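Local coordinates for anopheles gambiae adenosine kinase (Anopheles gambiae, PDB 3LOO), which catalyses the phosphorylation of adenosine to AMP with ATP as phosphate donor, as a member of the pfkB (ribokinase-like) family of carbohydrate kinases, at residues Glu227-Pro230 / Tyr231-Val234. Numbering follows the deposited sequence.
Sequences EIFP and YVDV
Two successive i to i+3 backbone hydrogen bonds, Tyr231 N to Ile228 O (3.0 Å) and Val232 N to Phe229 O (3.0 Å), wind the chain through a short 3-10 turn as helix 222-228 gives way to strand 234-238. Phe229 O also accepts from Arg275 NH2, and Arg275 NE bonds to Val232 O, so one guanidinium bridges two carbonyls of the turn. Pro230 lays its CB over one face of the Tyr231 ring in a CH-pi contact, 4.2 Å from the centroid and 14° off the ring normal. With CG beside its backbone N (chi1 -48°), the tyrosine swings back along the helix end, and its edge meets the carbonyls of two preceding residues: CD2 is 3.5 Å from Ile228 O, and CE2 is 3.4 Å from Glu227 O. Toward the turn, the buried Val232 presents CG2, which lies near the plane of the Phe229 ring at CD1 (4.0 Å), 3.5 Å from Ile228 O, and also touches Ile228 CG2. Beyond the turn, Asp233 forms a salt bridge with Lys268 through OD2 and accepts a hydrogen bond from Phe208 N through OD1, while Val232 and Val234 pack on strand 207-211. Such a 3-10 turn, closing a helix and leading into the next parallel strand of the central sheet, is a helix-to-strand link of the alpha/beta ribokinase-like fold.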
# COMPACT_ATOMS: atom_id res chain seq x y z
N GLU A 227 -12.98 13.30 4.05
CA GLU A 227 -14.03 12.62 4.77
C GLU A 227 -13.48 11.43 5.65
O GLU A 227 -14.00 11.15 6.74
CB GLU A 227 -15.13 12.13 3.81
CG GLU A 227 -16.37 11.58 4.57
CD GLU A 227 -17.50 11.08 3.69
OE1 GLU A 227 -17.33 10.86 2.48
OE2 GLU A 227 -18.61 10.88 4.22
N ILE A 228 -12.43 10.75 5.19
CA ILE A 228 -11.91 9.57 5.92
C ILE A 228 -10.85 9.96 6.98
O ILE A 228 -10.63 9.24 7.95
CB ILE A 228 -11.34 8.48 4.96
CG1 ILE A 228 -11.32 7.10 5.65
CG2 ILE A 228 -9.89 8.84 4.50
CD1 ILE A 228 -11.19 5.88 4.64
N PHE A 229 -10.18 11.10 6.78
CA PHE A 229 -9.13 11.51 7.68
C PHE A 229 -9.42 11.51 9.20
O PHE A 229 -8.52 11.15 9.95
CB PHE A 229 -8.50 12.84 7.29
CG PHE A 229 -7.35 12.70 6.33
CD1 PHE A 229 -6.71 11.48 6.16
CD2 PHE A 229 -6.93 13.79 5.56
CE1 PHE A 229 -5.65 11.35 5.25
CE2 PHE A 229 -5.86 13.67 4.66
CZ PHE A 229 -5.22 12.45 4.50
N PRO A 230 -10.65 11.89 9.65
CA PRO A 230 -10.92 11.86 11.11
C PRO A 230 -10.72 10.47 11.72
O PRO A 230 -10.46 10.33 12.90
CB PRO A 230 -12.42 12.26 11.19
CG PRO A 230 -12.58 13.25 9.95
CD PRO A 230 -11.80 12.45 8.89
N TYR A 231 -10.86 9.44 10.89
CA TYR A 231 -10.80 8.06 11.34
C TYR A 231 -9.46 7.44 11.07
O TYR A 231 -9.27 6.25 11.30
CB TYR A 231 -11.87 7.26 10.63
CG TYR A 231 -13.21 7.93 10.64
CD1 TYR A 231 -14.04 7.89 11.78
CD2 TYR A 231 -13.65 8.66 9.54
CE1 TYR A 231 -15.29 8.53 11.79
CE2 TYR A 231 -14.87 9.34 9.54
CZ TYR A 231 -15.68 9.26 10.67
OH TYR A 231 -16.92 9.88 10.65
N VAL A 232 -8.52 8.23 10.58
CA VAL A 232 -7.17 7.70 10.31
C VAL A 232 -6.26 7.85 11.51
O VAL A 232 -6.00 8.98 11.93
CB VAL A 232 -6.57 8.33 9.05
CG1 VAL A 232 -5.12 7.95 8.89
CG2 VAL A 232 -7.40 7.86 7.81
N ASP A 233 -5.78 6.72 12.06
CA ASP A 233 -4.84 6.73 13.19
C ASP A 233 -3.40 6.87 12.74
O ASP A 233 -2.59 7.46 13.45
CB ASP A 233 -4.98 5.46 14.06
CG ASP A 233 -6.33 5.36 14.71
OD1 ASP A 233 -7.16 4.58 14.23
OD2 ASP A 233 -6.57 6.15 15.64
N VAL A 234 -3.07 6.25 11.62
CA VAL A 234 -1.70 6.31 11.03
C VAL A 234 -1.84 6.55 9.51
O VAL A 234 -2.55 5.82 8.81
CB VAL A 234 -0.85 5.01 11.28
CG1 VAL A 234 0.59 5.22 10.81
CG2 VAL A 234 -0.83 4.54 12.79